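Local coordinates for protein scavenger receptor with C-type lectin type I (Homo sapiens, PDB 2OX8) that probably recognises the leukocyte cell-surface glycan Lewis(x) through the C-type lectin carbohydrate-recognition domain of a scavenger receptor, at residues 4-7 and 8-11; 108-111 and 112-116. All blocks are in the same frame, centred on the assembly; numbering follows the deposited sequence.

Overall arrangement
Two local turns, some 23 Å apart between centres and with nearest atoms about 12 Å from each other, sit on strands of one curled, mixed sheet. Interaction 1 comes first along the chain: residues 4-11 turn at the surface and enter strand 9-12, which pairs with strand 15-19 and through it with strand 125-131. Interaction 2 is the hairpin end between strands 106-109 and 115-118, nearer the centre of the chain. Strand 62-67 bridges the two regions, pairing with both 106-109 and 125-131. The first contact thus belongs to the N-terminal hairpin of the C-type lectin fold, and the second to the hairpin whose outgoing strand carries part of the family's sugar-binding signature.

Interaction 1: residues 4-7 and 8-11; sequences SCPP and HWKN. With ZN (zinc ion), chain E.
The indole of Trp9 has the Pro6 ring over one face, with CG of that proline above it, and the carbonyl oxygen of Pro7 at its edge, in plane. The edge contact falls at CD1 of Trp9, 3.2 Å from Pro7 O. Pro6 comes in obliquely, its CB 3.9 Å from Trp9 CD1. Trp9 reaches this place because its CG stands beside the backbone N, anti to the carbonyl carbon (chi1 -74°). Elsewhere on the domain the indole makes a cation-pi contact with Lys130 and meets the ring of Tyr18. The second flat group, the His8 imidazole, meets the carbonyl carbon of Pro7 at a slant and points its NE2 at a zinc ion, 2.2 Å away. Two further atoms from elsewhere in the structure also bind this zinc.

The chain folds here as a type II turn from Pro6 to Trp9, with Pro7 and His8 at the corners; His8 takes the positive phi (75°) of the second corner. The Trp9 N to Pro6 O hydrogen bond that closes it is 3.2 Å long and bent, 144° at the hydrogen. This lead-in to strand 9-12, tied by the Cys5-Cys16 disulfide, opens the N-terminal hairpin of long-form C-type lectin domains. Cys5 SG turns beside its backbone N and also rests 3.5 Å from Asn11 CB, while Cys5 CB is 4.0 Å from Trp9 CB. The Lys10 CB is directed away from residues 4-7, and its side chain touches Trp51 and Gln55 of helix 46-55.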
# COMPACT_ATOMS: atom_id res chain seq x y z
N SER A 4 -12.65 1.81 -18.96
CA SER A 4 -12.31 3.22 -18.63
C SER A 4 -12.54 3.53 -17.14
O SER A 4 -13.47 3.00 -16.52
CB SER A 4 -13.13 4.17 -19.49
OG SER A 4 -12.88 5.52 -19.13
N CYS A 5 -11.71 4.41 -16.59
CA CYS A 5 -11.79 4.77 -15.18
C CYS A 5 -12.50 6.09 -14.88
O CYS A 5 -12.57 6.99 -15.71
CB CYS A 5 -10.38 4.84 -14.59
SG CYS A 5 -9.47 3.27 -14.70
N PRO A 6 -13.03 6.22 -13.65
CA PRO A 6 -13.74 7.43 -13.20
C PRO A 6 -12.71 8.55 -13.17
O PRO A 6 -11.50 8.28 -13.10
CB PRO A 6 -14.20 7.06 -11.78
CG PRO A 6 -14.22 5.53 -11.78
CD PRO A 6 -13.00 5.20 -12.58
N PRO A 7 -13.16 9.83 -13.21
CA PRO A 7 -12.20 10.95 -13.19
C PRO A 7 -11.36 10.92 -11.93
O PRO A 7 -11.83 10.50 -10.88
CB PRO A 7 -13.09 12.19 -13.27
CG PRO A 7 -14.40 11.72 -12.65
CD PRO A 7 -14.55 10.32 -13.20
N HIS A 8 -10.10 11.36 -12.06
CA HIS A 8 -9.11 11.39 -11.00
C HIS A 8 -8.54 10.02 -10.64
O HIS A 8 -7.73 9.88 -9.72
CB HIS A 8 -9.66 12.10 -9.77
CG HIS A 8 -9.93 13.56 -10.00
ND1 HIS A 8 -10.32 14.41 -8.99
CD2 HIS A 8 -9.90 14.30 -11.13
CE1 HIS A 8 -10.52 15.62 -9.49
NE2 HIS A 8 -10.26 15.58 -10.79
N TRP A 9 -8.95 9.00 -11.38
CA TRP A 9 -8.43 7.66 -11.15
C TRP A 9 -7.52 7.40 -12.33
O TRP A 9 -7.71 7.98 -13.40
CB TRP A 9 -9.55 6.62 -11.12
CG TRP A 9 -10.35 6.66 -9.86
CD1 TRP A 9 -11.12 7.69 -9.42
CD2 TRP A 9 -10.43 5.63 -8.87
NE1 TRP A 9 -11.69 7.36 -8.22
CE2 TRP A 9 -11.29 6.11 -7.85
CE3 TRP A 9 -9.87 4.35 -8.74
CZ2 TRP A 9 -11.59 5.35 -6.70
CZ3 TRP A 9 -10.17 3.59 -7.59
CH2 TRP A 9 -11.03 4.10 -6.59
N LYS A 10 -6.54 6.54 -12.16
CA LYS A 10 -5.64 6.26 -13.27
C LYS A 10 -5.73 4.80 -13.65
O LYS A 10 -5.99 3.93 -12.81
CB LYS A 10 -4.20 6.63 -12.92
CG LYS A 10 -3.99 8.10 -12.77
CD LYS A 10 -2.70 8.44 -12.09
CE LYS A 10 -2.60 9.95 -11.88
NZ LYS A 10 -2.83 10.69 -13.18
N ASN A 11 -5.52 4.57 -14.93
CA ASN A 11 -5.59 3.23 -15.46
C ASN A 11 -4.23 2.66 -15.83
O ASN A 11 -3.34 3.37 -16.29
CB ASN A 11 -6.53 3.21 -16.68
CG ASN A 11 -6.47 1.91 -17.44
OD1 ASN A 11 -5.74 1.80 -18.43
ND2 ASN A 11 -7.21 0.90 -16.98
ZN ZN E . -10.76 17.05 -12.37

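Interaction 2: residues 108-111 and 112-116; sequences GLIY and AGQWN
Gly108 and Asn116 face each other as an antiparallel hydrogen-bonded pair, each backbone giving and taking: Gly108 N to Asn116 O at 2.9 Å, and Asn116 N to Gly108 O at 3.0 Å. They belong to a beta hairpin of the C-type lectin fold, whose second strand opens with Trp115 and Asn116, the start of the family's Trp-Asn-Asp signature. Gly108 O has a further, weaker partner in the CA-H of Trp115. Next comes Leu109 with Trp115, a non-hydrogen-bonded pair, so their backbone groups look outward: Leu109 O accepts from Ser61 OG, and Trp115 bonds to the backbone of Asn87 and Lys89. Ile110 N then donates to Gln114 O (3.0 Å), and Ile110 O takes the NH of Gly113 at 2.8 Å, closing a type II turn from Ile110 to Gly113.

Two polar side-chain atoms of the second strand, Trp115 NE1 and Asn116 OD1, have partners outside the hairpin. Trp115 NE1 donates to Gln49 OE1, its indole packing edge-to-face with Trp77 and Trp88. Asn116 OD1 receives Gln92 NE2; in calcium-bound relatives the equivalents of Asn116 and Gln92 are ligands of the sugar-binding calcium, and their direct hydrogen bond here is consistent with that site being empty of metal.

Ile110 crosses Gln114, with CD1 3.6 Å from Gln114 CG. A chi1 of 63° sets Ile110 CG1 between the backbone N and the carbonyl carbon, bringing it over to Gln114 O. On the side of Leu109 and Trp115, Leu109 CD2 presses to 3.0 Å from Gly113 O, and Leu109 CG lies at the indole edge, 4.3 Å from Trp115 CD1.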
# COMPACT_ATOMS: atom_id res chain seq x y z
N GLY A 108 3.48 0.85 3.77
CA GLY A 108 3.26 1.99 2.91
C GLY A 108 4.42 2.10 1.95
O GLY A 108 5.54 1.67 2.24
N LEU A 109 4.14 2.68 0.78
CA LEU A 109 5.13 2.86 -0.26
C LEU A 109 5.75 4.23 -0.02
O LEU A 109 5.05 5.16 0.39
CB LEU A 109 4.42 2.84 -1.61
CG LEU A 109 5.08 2.57 -2.96
CD1 LEU A 109 4.09 2.93 -4.06
CD2 LEU A 109 6.34 3.38 -3.14
N ILE A 110 7.04 4.37 -0.26
CA ILE A 110 7.69 5.67 -0.08
C ILE A 110 8.21 6.18 -1.42
O ILE A 110 8.36 5.40 -2.36
CB ILE A 110 8.88 5.61 0.90
CG1 ILE A 110 9.97 4.70 0.33
CG2 ILE A 110 8.40 5.16 2.26
CD1 ILE A 110 11.12 4.43 1.28
N TYR A 111 8.46 7.47 -1.51
CA TYR A 111 9.00 8.01 -2.76
C TYR A 111 10.29 7.22 -2.94
O TYR A 111 11.05 7.06 -1.99
CB TYR A 111 9.32 9.50 -2.63
CG TYR A 111 9.42 10.20 -3.97
CD1 TYR A 111 8.28 10.39 -4.76
CD2 TYR A 111 10.65 10.64 -4.46
CE1 TYR A 111 8.37 11.01 -6.00
CE2 TYR A 111 10.75 11.26 -5.72
CZ TYR A 111 9.60 11.44 -6.48
OH TYR A 111 9.67 12.06 -7.70
N ALA A 112 10.50 6.73 -4.15
CA ALA A 112 11.67 5.90 -4.49
C ALA A 112 11.13 4.52 -4.81
O ALA A 112 11.80 3.71 -5.47
CB ALA A 112 12.67 5.83 -3.34
N GLY A 113 9.93 4.24 -4.32
CA GLY A 113 9.29 2.98 -4.61
C GLY A 113 9.23 1.86 -3.59
O GLY A 113 8.26 1.11 -3.59
N GLN A 114 10.23 1.74 -2.72
CA GLN A 114 10.23 0.65 -1.74
C GLN A 114 9.20 0.73 -0.64
O GLN A 114 8.71 1.82 -0.30
CB GLN A 114 11.61 0.48 -1.12
CG GLN A 114 12.32 1.77 -0.83
CD GLN A 114 13.38 2.07 -1.86
OE1 GLN A 114 14.21 2.94 -1.67
NE2 GLN A 114 13.35 1.33 -2.97
N TRP A 115 8.86 -0.44 -0.09
CA TRP A 115 7.89 -0.55 0.98
C TRP A 115 8.56 -0.49 2.34
O TRP A 115 9.62 -1.08 2.57
CB TRP A 115 7.11 -1.86 0.88
CG TRP A 115 6.62 -2.16 -0.48
CD1 TRP A 115 6.41 -1.27 -1.50
CD2 TRP A 115 6.29 -3.45 -1.01
NE1 TRP A 115 5.98 -1.92 -2.63
CE2 TRP A 115 5.90 -3.26 -2.36
CE3 TRP A 115 6.30 -4.74 -0.47
CZ2 TRP A 115 5.51 -4.32 -3.17
CZ3 TRP A 115 5.92 -5.80 -1.28
CH2 TRP A 115 5.53 -5.58 -2.61
N ASN A 116 7.90 0.21 3.25
CA ASN A 116 8.39 0.40 4.59
C ASN A 116 7.19 0.04 5.46
O ASN A 116 6.05 0.17 5.03
CB ASN A 116 8.79 1.87 4.77
CG ASN A 116 9.60 2.12 6.03
OD1 ASN A 116 10.50 1.36 6.38
ND2 ASN A 116 9.28 3.21 6.72